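Local coordinates for septation protein imp2 (Schizosaccharomyces pombe, PDB 5C1F) that links the cytokinetic ring to the membrane through its phospholipid-binding F-BAR domain and takes part in disassembly of the medial ring during septation in fission yeast, at residues E73-M78 with I247-L251; S88-I92 with R235-D240; A103-Y107 with F221-V225. All blocks are in the same frame, centred on the assembly; numbering follows the deposited sequence.

How the contacts relate
From the N terminus, helix 18-59 leads into helix 69-155, which passes 73-78, 88-92 and 103-107 in turn; after the turn at the far end, helix 162-252 returns through 221-225, 235-240 and 247-251. Contact 3 therefore closes the innermost loop, contact 2 encloses it and contact 1 encloses both; none crosses another. Their centres are about 19 Å apart between contacts 1 and 2 and about 22 Å between contacts 2 and 3. All three also reach the second subunit. Together they tie helix 69-155 to the returning helix 162-252 at spaced points within the elongated F-BAR bundle.

Contact 1 (E73-M78 with I247-L251); sequences ESVQVM and IRKNL
In the antiparallel helix pair of the F-BAR domain, Ser74 and Val77 of helix 69-155 receive Asn250 of helix 162-252, where the two segments run at 173° to each other with their axes 9.6 Å apart. Asn250 carries the polar half of the contact. Its CG stands anti to the backbone N (chi1 -178°), which sends the amide across to the other helix, where OD1 lies 2.9 Å from Ser74 OG. That hydroxyl also has Cys70 O, one turn earlier, within hydrogen-bonding distance, and its single proton may serve either acceptor. Beside the same hydroxyl lies a methyl group, Leu251 CD2, 3.7 Å from Ser74 OG. The other end of the amide, Asn250 ND2, lies 3.7 Å from Val77 CG2, and the valine and asparagine side chains approach from opposite directions. A water bridges the outer side: it donates to Glu73 OE1 at 2.7 Å and accepts a weak bond from Asn250 ND2.

The apolar contact is made by two buried residues, Ile247 extending CD1 to 4.0 Å from Met78 CG.

Beyond this helix pair lies the second subunit. Tyr41 of its helix 18-59 packs on Met78, while Thr230 and Met226 of its helix 162-252 pack on Ile247 and Leu251, which places the buried side of the contact against the dimer partner.

Contact 2 (S88-I92 with R235-D240); sequences SHLQI and RSCFND
His89 and Asp240 are joined by a histidine-carboxylate hydrogen bond between two antiparallel helices. His89 NE2 donates to Asp240 OD2 over 2.5 Å, with an angle of 149° at the hydrogen. The oxygen is met on its syn side, somewhat tilted from both the carboxylate and the ring plane, and the two side chains cross at about a right angle, with ring and carboxylate planes 61° apart. Because ND1 is hydrogen-bonded to Glu48 of helix 18-59, the imidazole has an acidic partner at each nitrogen, a setting that would favour its protonated form.

A second direct bond joins Asn239 ND2 to Ser88 OG at 2.9 Å. It is fairly straight, and the hydroxyl lies near the amide plane. With chi1 at 173°, Ser88 swings its hydroxyl off its own helix and toward the opposite one.

Water completes the polar network. One molecule donates to Asp240 OD1 and to the backbone Ser236 O. It is also hydrogen-bonded to the hydroxyls of Ser88 and Ser236, so it links the second carboxylate oxygen, OD1, to the two serines, while OD2 takes the histidine. The water oxygen sits over one face of the His89 ring, 3.2 Å above the ring plane.

The carbon contact is that of Ile92, whose CG1 meets Ser236 CB at 3.9 Å, one turn along from the histidine.

Helix 18-59 flanks the pair, with Ala52 against His89 and Glu48 against both Ile92 and Ser236, while the ring of Tyr51 meets that of His89 edge-to-face. On the dimer side, Asp240 packs on Cys237 of the second subunit.

Contact 3 (A103-Y107 with F221-V225); sequences AFTRY and FLKSV
Ala103 opens the contact by touching both Phe221 and Val225: its CB lies 4.1 Å from Val225 CG2, and its carbonyl oxygen comes 3.3 Å from Phe221 CZ. That oxygen also accepts the helical bond from Tyr107 N.

Phe104, one residue on, faces the edge of the Phe221 ring. The two form an offset edge-to-face pair with centroids 5.7 Å apart and planes at 81°. The far part of the Phe104 ring meets two methyl groups: Leu222 CD2 reaches its edge at 3.6 Å from CE1, and Val225 CG1 stands 3.6 Å from CE2.

Tyr107, a turn later, lays its ring against one face of Phe221 in an offset stack, centroids 4.7 Å apart and planes at 15°. Val225 CG2 lies over the opposite face, so Phe221 is clasped from both sides. The first torsion of Phe221 (chi1 163°) turns the ring away from its own backbone N and over the gap between segments whose axes come within 11.5 Å.

Leu37 and Arg38 of helix 18-59 back Phe104. Phe104, Tyr107 and Phe221 thus form an aromatic cluster between antiparallel helices of the elongated F-BAR bundle.

Contact 1 (E73-M78 with I247-L251)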
ATOM      1  N   GLU A  73     -24.601  -8.940  -0.103  1.00 22.81           N
ATOM      2  CA  GLU A  73     -23.871  -9.144   1.143  1.00 27.74           C
ATOM      3  C   GLU A  73     -22.379  -9.300   0.883  1.00 27.51           C
ATOM      4  O   GLU A  73     -21.553  -8.765   1.620  1.00 30.02           O
ATOM      5  CB  GLU A  73     -24.405 -10.368   1.891  1.00 30.19           C
ATOM      6  CG  GLU A  73     -25.800 -10.171   2.464  1.00 43.63           C
ATOM      7  CD  GLU A  73     -26.326 -11.401   3.186  1.00 53.70           C
ATOM      8  OE1 GLU A  73     -25.698 -12.477   3.076  1.00 57.62           O
ATOM      9  OE2 GLU A  73     -27.369 -11.289   3.866  1.00 52.12           O
ATOM     10  N   SER A  74     -22.044 -10.031  -0.174  1.00 24.24           N
ATOM     11  CA  SER A  74     -20.652 -10.251  -0.541  1.00 23.76           C
ATOM     12  C   SER A  74     -19.938  -8.942  -0.861  1.00 25.43           C
ATOM     13  O   SER A  74     -18.787  -8.748  -0.479  1.00 20.81           O
ATOM     14  CB  SER A  74     -20.560 -11.203  -1.733  1.00 28.81           C
ATOM     15  OG  SER A  74     -21.011 -12.498  -1.375  1.00 32.58           O
ATOM     16  N   VAL A  75     -20.624  -8.044  -1.560  1.00 18.23           N
ATOM     17  CA  VAL A  75     -20.051  -6.739  -1.858  1.00 17.97           C
ATOM     18  C   VAL A  75     -19.841  -5.962  -0.559  1.00 27.28           C
ATOM     19  O   VAL A  75     -18.843  -5.258  -0.389  1.00 27.43           O
ATOM     20  CB  VAL A  75     -20.945  -5.934  -2.821  1.00 18.76           C
ATOM     21  CG1 VAL A  75     -20.349  -4.568  -3.086  1.00 18.18           C
ATOM     22  CG2 VAL A  75     -21.131  -6.696  -4.129  1.00 20.17           C
ATOM     23  N   GLN A  76     -20.777  -6.109   0.371  1.00 21.60           N
ATOM     24  CA  GLN A  76     -20.653  -5.441   1.657  1.00 26.46           C
ATOM     25  C   GLN A  76     -19.510  -6.031   2.475  1.00 25.17           C
ATOM     26  O   GLN A  76     -18.721  -5.297   3.071  1.00 24.24           O
ATOM     27  CB  GLN A  76     -21.966  -5.521   2.428  1.00 19.70           C
ATOM     28  CG  GLN A  76     -23.047  -4.647   1.833  1.00 29.59           C
ATOM     29  CD  GLN A  76     -24.343  -4.699   2.613  1.00 33.82           C
ATOM     30  OE1 GLN A  76     -24.528  -5.551   3.483  1.00 38.53           O
ATOM     31  NE2 GLN A  76     -25.250  -3.781   2.305  1.00 30.76           N
ATOM     32  N   VAL A  77     -19.424  -7.356   2.496  1.00 18.75           N
ATOM     33  CA  VAL A  77     -18.333  -8.047   3.172  1.00 18.72           C
ATOM     34  C   VAL A  77     -16.993  -7.659   2.554  1.00 28.53           C
ATOM     35  O   VAL A  77     -16.018  -7.404   3.262  1.00 25.46           O
ATOM     36  CB  VAL A  77     -18.519  -9.576   3.115  1.00 19.09           C
ATOM     37  CG1 VAL A  77     -17.232 -10.296   3.485  1.00 19.08           C
ATOM     38  CG2 VAL A  77     -19.658 -10.003   4.035  1.00 19.97           C
ATOM     39  N   MET A  78     -16.960  -7.593   1.229  1.00 17.69           N
ATOM     40  CA  MET A  78     -15.749  -7.208   0.514  1.00 22.25           C
ATOM     41  C   MET A  78     -15.319  -5.789   0.877  1.00 22.89           C
ATOM     42  O   MET A  78     -14.135  -5.522   1.087  1.00 23.28           O
ATOM     43  CB  MET A  78     -15.966  -7.334  -0.995  1.00 22.53           C
ATOM     44  CG  MET A  78     -14.712  -7.161  -1.833  1.00 35.33           C
ATOM     45  SD  MET A  78     -14.478  -5.465  -2.372  1.00 35.79           S
ATOM     46  CE  MET A  78     -15.918  -5.250  -3.417  1.00 28.77           C
ATOM     47  N   ILE A 247     -13.253 -12.989   2.647  1.00 16.32           N
ATOM     48  CA  ILE A 247     -14.064 -12.642   1.482  1.00 19.98           C
ATOM     49  C   ILE A 247     -14.409 -13.907   0.700  1.00 24.35           C
ATOM     50  O   ILE A 247     -15.564 -14.129   0.336  1.00 23.18           O
ATOM     51  CB  ILE A 247     -13.351 -11.640   0.549  1.00 15.14           C
ATOM     52  CG1 ILE A 247     -13.092 -10.321   1.278  1.00 17.20           C
ATOM     53  CG2 ILE A 247     -14.184 -11.394  -0.697  1.00 14.91           C
ATOM     54  CD1 ILE A 247     -12.242  -9.333   0.500  1.00 14.37           C
ATOM     55  N   ARG A 248     -13.403 -14.747   0.470  1.00 19.53           N
ATOM     56  CA  ARG A 248     -13.596 -16.001  -0.253  1.00 17.16           C
ATOM     57  C   ARG A 248     -14.553 -16.945   0.466  1.00 18.04           C
ATOM     58  O   ARG A 248     -15.350 -17.619  -0.175  1.00 31.17           O
ATOM     59  CB  ARG A 248     -12.256 -16.702  -0.481  1.00 18.68           C
ATOM     60  CG  ARG A 248     -11.348 -15.968  -1.444  1.00 16.95           C
ATOM     61  CD  ARG A 248     -10.199 -16.846  -1.902  1.00 22.99           C
ATOM     62  NE  ARG A 248      -9.119 -16.905  -0.926  1.00 22.35           N
ATOM     63  CZ  ARG A 248      -8.104 -16.047  -0.891  1.00 25.47           C
ATOM     64  NH1 ARG A 248      -8.038 -15.060  -1.777  1.00 18.73           N
ATOM     65  NH2 ARG A 248      -7.155 -16.174   0.026  1.00 17.60           N
ATOM     66  N   LYS A 249     -14.473 -16.992   1.794  1.00 20.69           N
ATOM     67  CA  LYS A 249     -15.356 -17.861   2.572  1.00 24.01           C
ATOM     68  C   LYS A 249     -16.799 -17.405   2.429  1.00 21.16           C
ATOM     69  O   LYS A 249     -17.709 -18.223   2.335  1.00 24.98           O
ATOM     70  CB  LYS A 249     -14.954 -17.884   4.048  1.00 27.92           C
ATOM     71  CG  LYS A 249     -13.630 -18.570   4.306  1.00 36.69           C
ATOM     72  CD  LYS A 249     -13.621 -19.983   3.747  1.00 45.84           C
ATOM     73  CE  LYS A 249     -12.256 -20.631   3.916  1.00 50.84           C
ATOM     74  NZ  LYS A 249     -12.224 -22.006   3.345  1.00 51.11           N
ATOM     75  N   ASN A 250     -16.996 -16.092   2.400  1.00 19.51           N
ATOM     76  CA  ASN A 250     -18.322 -15.528   2.203  1.00 22.43           C
ATOM     77  C   ASN A 250     -18.850 -15.811   0.801  1.00 27.16           C
ATOM     78  O   ASN A 250     -20.030 -16.119   0.617  1.00 29.65           O
ATOM     79  CB  ASN A 250     -18.298 -14.024   2.461  1.00 21.47           C
ATOM     80  CG  ASN A 250     -19.663 -13.390   2.318  1.00 25.35           C
ATOM     81  OD1 ASN A 250     -19.984 -12.810   1.283  1.00 25.83           O
ATOM     82  ND2 ASN A 250     -20.477 -13.499   3.363  1.00 25.81           N
ATOM     83  N   LEU A 251     -17.966 -15.712  -0.186  1.00 26.19           N
ATOM     84  CA  LEU A 251     -18.329 -15.989  -1.570  1.00 18.50           C
ATOM     85  C   LEU A 251     -18.686 -17.461  -1.768  1.00 21.53           C
ATOM     86  O   LEU A 251     -19.630 -17.785  -2.491  1.00 26.94           O
ATOM     87  CB  LEU A 251     -17.190 -15.584  -2.509  1.00 16.77           C
ATOM     88  CG  LEU A 251     -16.951 -14.076  -2.649  1.00 15.98           C
ATOM     89  CD1 LEU A 251     -15.623 -13.782  -3.334  1.00 18.87           C
ATOM     90  CD2 LEU A 251     -18.095 -13.419  -3.411  1.00 15.79           C
TER
HETATM   91  O   HOH W   1     -23.443 -12.619   4.547  1.00 36.21           O

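Contact 2 (S88-I92 with R235-D240)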
ATOM      1  N   SER A  88      -5.455  -1.991   9.054  1.00 17.89           N
ATOM      2  CA  SER A  88      -4.209  -2.695   9.306  1.00 17.74           C
ATOM      3  C   SER A  88      -3.034  -1.894   8.759  1.00 33.24           C
ATOM      4  O   SER A  88      -2.065  -1.636   9.471  1.00 17.64           O
ATOM      5  CB  SER A  88      -4.245  -4.094   8.685  1.00 22.66           C
ATOM      6  OG  SER A  88      -2.984  -4.738   8.780  1.00 20.17           O
ATOM      7  N   HIS A  89      -3.132  -1.494   7.495  1.00 17.06           N
ATOM      8  CA  HIS A  89      -2.070  -0.716   6.866  1.00 26.30           C
ATOM      9  C   HIS A  89      -1.825   0.610   7.592  1.00 17.44           C
ATOM     10  O   HIS A  89      -0.689   1.077   7.653  1.00 18.57           O
ATOM     11  CB  HIS A  89      -2.392  -0.471   5.389  1.00 20.19           C
ATOM     12  CG  HIS A  89      -2.115  -1.651   4.512  1.00 22.70           C
ATOM     13  ND1 HIS A  89      -0.842  -1.987   4.098  1.00 21.90           N
ATOM     14  CD2 HIS A  89      -2.939  -2.581   3.974  1.00 16.25           C
ATOM     15  CE1 HIS A  89      -0.897  -3.068   3.343  1.00 21.63           C
ATOM     16  NE2 HIS A  89      -2.158  -3.451   3.254  1.00 16.19           N
ATOM     17  N   LEU A  90      -2.873   1.205   8.158  1.00 17.91           N
ATOM     18  CA  LEU A  90      -2.704   2.436   8.930  1.00 21.36           C
ATOM     19  C   LEU A  90      -1.919   2.161  10.208  1.00 27.36           C
ATOM     20  O   LEU A  90      -1.024   2.927  10.573  1.00 24.35           O
ATOM     21  CB  LEU A  90      -4.055   3.070   9.272  1.00 24.68           C
ATOM     22  CG  LEU A  90      -3.973   4.433   9.968  1.00 26.92           C
ATOM     23  CD1 LEU A  90      -3.235   5.442   9.099  1.00 22.21           C
ATOM     24  CD2 LEU A  90      -5.354   4.952  10.333  1.00 28.88           C
ATOM     25  N   GLN A  91      -2.261   1.063  10.877  1.00 18.88           N
ATOM     26  CA  GLN A  91      -1.543   0.623  12.069  1.00 24.47           C
ATOM     27  C   GLN A  91      -0.082   0.301  11.734  1.00 23.85           C
ATOM     28  O   GLN A  91       0.827   0.651  12.483  1.00 24.76           O
ATOM     29  CB  GLN A  91      -2.241  -0.597  12.687  1.00 19.47           C
ATOM     30  CG  GLN A  91      -1.478  -1.289  13.817  1.00 32.66           C
ATOM     31  CD  GLN A  91      -1.503  -0.513  15.123  1.00 41.09           C
ATOM     32  OE1 GLN A  91      -0.959   0.587  15.218  1.00 44.72           O
ATOM     33  NE2 GLN A  91      -2.133  -1.090  16.141  1.00 44.99           N
ATOM     34  N   ILE A  92       0.138  -0.349  10.596  1.00 24.89           N
ATOM     35  CA  ILE A  92       1.487  -0.699  10.164  1.00 24.50           C
ATOM     36  C   ILE A  92       2.322   0.552   9.889  1.00 23.10           C
ATOM     37  O   ILE A  92       3.489   0.625  10.280  1.00 21.06           O
ATOM     38  CB  ILE A  92       1.464  -1.595   8.906  1.00 22.72           C
ATOM     39  CG1 ILE A  92       0.816  -2.942   9.229  1.00 23.89           C
ATOM     40  CG2 ILE A  92       2.878  -1.827   8.383  1.00 21.01           C
ATOM     41  CD1 ILE A  92       1.574  -3.747  10.268  1.00 17.75           C
ATOM     42  N   ARG A 235       3.623  -9.022   8.846  1.00 20.08           N
ATOM     43  CA  ARG A 235       2.377  -8.928   9.604  1.00 21.82           C
ATOM     44  C   ARG A 235       1.285  -8.321   8.732  1.00 23.52           C
ATOM     45  O   ARG A 235       0.134  -8.755   8.762  1.00 25.95           O
ATOM     46  CB  ARG A 235       2.575  -8.091  10.872  1.00 20.38           C
ATOM     47  CG  ARG A 235       1.314  -7.890  11.707  1.00 21.66           C
ATOM     48  CD  ARG A 235       0.785  -9.207  12.280  1.00 29.00           C
ATOM     49  NE  ARG A 235      -0.398  -9.006  13.117  1.00 33.55           N
ATOM     50  CZ  ARG A 235      -1.138  -9.990  13.625  1.00 37.63           C
ATOM     51  NH1 ARG A 235      -0.827 -11.255  13.380  1.00 38.47           N
ATOM     52  NH2 ARG A 235      -2.195  -9.709  14.378  1.00 30.63           N
ATOM     53  N   SER A 236       1.665  -7.315   7.951  1.00 22.80           N
ATOM     54  CA  SER A 236       0.755  -6.671   7.015  1.00 21.14           C
ATOM     55  C   SER A 236       0.238  -7.677   5.994  1.00 22.25           C
ATOM     56  O   SER A 236      -0.937  -7.654   5.622  1.00 14.80           O
ATOM     57  CB  SER A 236       1.456  -5.509   6.308  1.00 27.51           C
ATOM     58  OG  SER A 236       0.600  -4.895   5.362  1.00 33.98           O
ATOM     59  N   CYS A 237       1.125  -8.561   5.552  1.00 15.26           N
ATOM     60  CA  CYS A 237       0.765  -9.574   4.573  1.00 24.76           C
ATOM     61  C   CYS A 237      -0.191 -10.599   5.170  1.00 19.07           C
ATOM     62  O   CYS A 237      -1.185 -10.967   4.550  1.00 15.82           O
ATOM     63  CB  CYS A 237       2.018 -10.262   4.037  1.00 26.70           C
ATOM     64  SG  CYS A 237       3.106  -9.154   3.120  1.00 23.77           S
ATOM     65  N   PHE A 238       0.115 -11.056   6.379  1.00 20.67           N
ATOM     66  CA  PHE A 238      -0.758 -11.986   7.085  1.00 21.32           C
ATOM     67  C   PHE A 238      -2.163 -11.400   7.249  1.00 23.26           C
ATOM     68  O   PHE A 238      -3.156 -12.037   6.894  1.00 21.36           O
ATOM     69  CB  PHE A 238      -0.156 -12.337   8.450  1.00 22.32           C
ATOM     70  CG  PHE A 238      -1.004 -13.269   9.270  1.00 30.19           C
ATOM     71  CD1 PHE A 238      -0.949 -14.636   9.063  1.00 20.25           C
ATOM     72  CD2 PHE A 238      -1.849 -12.778  10.260  1.00 19.55           C
ATOM     73  CE1 PHE A 238      -1.726 -15.501   9.822  1.00 26.11           C
ATOM     74  CE2 PHE A 238      -2.629 -13.639  11.019  1.00 20.68           C
ATOM     75  CZ  PHE A 238      -2.567 -14.999  10.802  1.00 21.59           C
ATOM     76  N   ASN A 239      -2.237 -10.180   7.773  1.00 21.97           N
ATOM     77  CA  ASN A 239      -3.518  -9.511   7.996  1.00 20.19           C
ATOM     78  C   ASN A 239      -4.360  -9.394   6.726  1.00 18.50           C
ATOM     79  O   ASN A 239      -5.539  -9.753   6.723  1.00 17.57           O
ATOM     80  CB  ASN A 239      -3.298  -8.119   8.590  1.00 20.08           C
ATOM     81  CG  ASN A 239      -2.795  -8.166  10.020  1.00 27.71           C
ATOM     82  OD1 ASN A 239      -2.829  -9.213  10.672  1.00 24.37           O
ATOM     83  ND2 ASN A 239      -2.332  -7.024  10.520  1.00 25.58           N
ATOM     84  N   ASP A 240      -3.756  -8.890   5.653  1.00 16.66           N
ATOM     85  CA  ASP A 240      -4.468  -8.719   4.392  1.00 18.09           C
ATOM     86  C   ASP A 240      -4.901 -10.059   3.808  1.00 20.98           C
ATOM     87  O   ASP A 240      -5.997 -10.178   3.260  1.00 16.95           O
ATOM     88  CB  ASP A 240      -3.606  -7.963   3.382  1.00 18.30           C
ATOM     89  CG  ASP A 240      -3.563  -6.474   3.651  1.00 23.10           C
ATOM     90  OD1 ASP A 240      -3.982  -6.052   4.750  1.00 21.44           O
ATOM     91  OD2 ASP A 240      -3.103  -5.725   2.764  1.00 22.28           O
TER
HETATM   92  O   HOH W   2      -2.094  -4.883   6.206  1.00 25.81           O

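Contact 3 (A103-Y107 with F221-V225)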
ATOM      1  N   ALA A 103      13.256   4.970  15.667  1.00 28.17           N
ATOM      2  CA  ALA A 103      14.337   4.235  16.314  1.00 26.08           C
ATOM      3  C   ALA A 103      15.680   4.846  15.935  1.00 27.25           C
ATOM      4  O   ALA A 103      16.582   4.944  16.766  1.00 32.01           O
ATOM      5  CB  ALA A 103      14.290   2.760  15.939  1.00 21.50           C
ATOM      6  N   PHE A 104      15.804   5.260  14.676  1.00 28.46           N
ATOM      7  CA  PHE A 104      16.997   5.961  14.212  1.00 31.28           C
ATOM      8  C   PHE A 104      17.105   7.327  14.873  1.00 30.26           C
ATOM      9  O   PHE A 104      18.202   7.787  15.189  1.00 30.78           O
ATOM     10  CB  PHE A 104      16.984   6.126  12.690  1.00 28.23           C
ATOM     11  CG  PHE A 104      16.989   4.829  11.941  1.00 29.57           C
ATOM     12  CD1 PHE A 104      18.171   4.138  11.735  1.00 26.47           C
ATOM     13  CD2 PHE A 104      15.811   4.297  11.442  1.00 26.68           C
ATOM     14  CE1 PHE A 104      18.180   2.939  11.047  1.00 28.85           C
ATOM     15  CE2 PHE A 104      15.813   3.101  10.754  1.00 22.32           C
ATOM     16  CZ  PHE A 104      16.999   2.421  10.555  1.00 25.84           C
ATOM     17  N   THR A 105      15.957   7.971  15.071  1.00 27.88           N
ATOM     18  CA  THR A 105      15.907   9.285  15.705  1.00 29.32           C
ATOM     19  C   THR A 105      16.379   9.206  17.152  1.00 32.55           C
ATOM     20  O   THR A 105      17.169  10.036  17.602  1.00 36.72           O
ATOM     21  CB  THR A 105      14.487   9.882  15.665  1.00 30.78           C
ATOM     22  OG1 THR A 105      14.068  10.035  14.304  1.00 33.09           O
ATOM     23  CG2 THR A 105      14.458  11.238  16.356  1.00 26.41           C
ATOM     24  N   ARG A 106      15.893   8.195  17.868  0.65 30.72           N
ATOM     25  CA  ARG A 106      16.272   7.978  19.259  0.65 30.60           C
ATOM     26  C   ARG A 106      17.742   7.575  19.368  0.65 31.25           C
ATOM     27  O   ARG A 106      18.402   7.869  20.362  0.65 35.62           O
ATOM     28  CB  ARG A 106      15.372   6.915  19.907  0.65 25.40           C
ATOM     29  CG  ARG A 106      13.906   7.339  20.031  0.65 32.76           C
ATOM     30  CD  ARG A 106      13.057   6.321  20.798  0.65 30.67           C
ATOM     31  NE  ARG A 106      12.970   5.028  20.120  0.65 33.92           N
ATOM     32  CZ  ARG A 106      11.959   4.647  19.342  0.65 32.22           C
ATOM     33  NH1 ARG A 106      11.978   3.450  18.775  0.65 29.66           N
ATOM     34  NH2 ARG A 106      10.929   5.458  19.131  0.65 24.18           N
ATOM     35  N   TYR A 107      18.253   6.910  18.337  1.00 24.72           N
ATOM     36  CA  TYR A 107      19.656   6.523  18.292  1.00 24.75           C
ATOM     37  C   TYR A 107      20.546   7.752  18.120  1.00 27.15           C
ATOM     38  O   TYR A 107      21.574   7.879  18.784  1.00 30.81           O
ATOM     39  CB  TYR A 107      19.923   5.526  17.162  1.00 23.89           C
ATOM     40  CG  TYR A 107      21.361   5.062  17.128  1.00 24.07           C
ATOM     41  CD1 TYR A 107      21.772   3.967  17.872  1.00 24.19           C
ATOM     42  CD2 TYR A 107      22.315   5.739  16.374  1.00 31.48           C
ATOM     43  CE1 TYR A 107      23.088   3.547  17.858  1.00 24.48           C
ATOM     44  CE2 TYR A 107      23.634   5.329  16.356  1.00 29.82           C
ATOM     45  CZ  TYR A 107      24.015   4.231  17.099  1.00 34.56           C
ATOM     46  OH  TYR A 107      25.327   3.816  17.085  1.00 29.20           O
ATOM     47  N   PHE A 221      22.051  -2.784  16.479  1.00 24.49           N
ATOM     48  CA  PHE A 221      20.903  -1.894  16.365  1.00 26.65           C
ATOM     49  C   PHE A 221      20.354  -1.871  14.939  1.00 31.46           C
ATOM     50  O   PHE A 221      19.158  -2.062  14.723  1.00 36.53           O
ATOM     51  CB  PHE A 221      21.272  -0.476  16.805  1.00 26.39           C
ATOM     52  CG  PHE A 221      20.290   0.568  16.356  1.00 30.88           C
ATOM     53  CD1 PHE A 221      19.068   0.710  16.994  1.00 28.96           C
ATOM     54  CD2 PHE A 221      20.583   1.399  15.285  1.00 28.58           C
ATOM     55  CE1 PHE A 221      18.157   1.666  16.574  1.00 26.92           C
ATOM     56  CE2 PHE A 221      19.676   2.355  14.859  1.00 23.88           C
ATOM     57  CZ  PHE A 221      18.462   2.488  15.504  1.00 25.08           C
ATOM     58  N   LEU A 222      21.235  -1.644  13.971  1.00 28.36           N
ATOM     59  CA  LEU A 222      20.825  -1.541  12.574  1.00 31.43           C
ATOM     60  C   LEU A 222      20.200  -2.838  12.063  1.00 26.81           C
ATOM     61  O   LEU A 222      19.222  -2.804  11.317  1.00 24.30           O
ATOM     62  CB  LEU A 222      22.015  -1.139  11.698  1.00 20.17           C
ATOM     63  CG  LEU A 222      22.455   0.317  11.874  1.00 22.53           C
ATOM     64  CD1 LEU A 222      23.647   0.661  10.990  1.00 21.61           C
ATOM     65  CD2 LEU A 222      21.292   1.258  11.595  1.00 19.71           C
ATOM     66  N   LYS A 223      20.757  -3.975  12.471  1.00 24.03           N
ATOM     67  CA  LYS A 223      20.192  -5.273  12.107  1.00 26.28           C
ATOM     68  C   LYS A 223      18.787  -5.473  12.681  1.00 28.02           C
ATOM     69  O   LYS A 223      17.880  -5.917  11.978  1.00 27.06           O
ATOM     70  CB  LYS A 223      21.105  -6.409  12.578  1.00 25.79           C
ATOM     71  CG  LYS A 223      22.375  -6.582  11.756  1.00 31.35           C
ATOM     72  CD  LYS A 223      23.216  -7.737  12.290  1.00 34.21           C
ATOM     73  CE  LYS A 223      22.413  -9.029  12.333  1.00 34.83           C
ATOM     74  NZ  LYS A 223      23.162 -10.136  12.995  1.00 37.91           N
ATOM     75  N   SER A 224      18.612  -5.143  13.959  1.00 25.95           N
ATOM     76  CA  SER A 224      17.333  -5.354  14.636  1.00 24.55           C
ATOM     77  C   SER A 224      16.225  -4.484  14.048  1.00 23.29           C
ATOM     78  O   SER A 224      15.086  -4.928  13.922  1.00 22.73           O
ATOM     79  CB  SER A 224      17.464  -5.077  16.139  1.00 26.08           C
ATOM     80  OG  SER A 224      17.728  -3.706  16.387  1.00 31.95           O
ATOM     81  N   VAL A 225      16.561  -3.248  13.682  1.00 19.57           N
ATOM     82  CA  VAL A 225      15.578  -2.334  13.111  1.00 28.82           C
ATOM     83  C   VAL A 225      15.128  -2.805  11.732  1.00 27.17           C
ATOM     84  O   VAL A 225      13.937  -2.787  11.423  1.00 29.03           O
ATOM     85  CB  VAL A 225      16.124  -0.897  13.003  1.00 31.04           C
ATOM     86  CG1 VAL A 225      15.097   0.011  12.351  1.00 34.09           C
ATOM     87  CG2 VAL A 225      16.480  -0.373  14.377  1.00 35.71           C
TER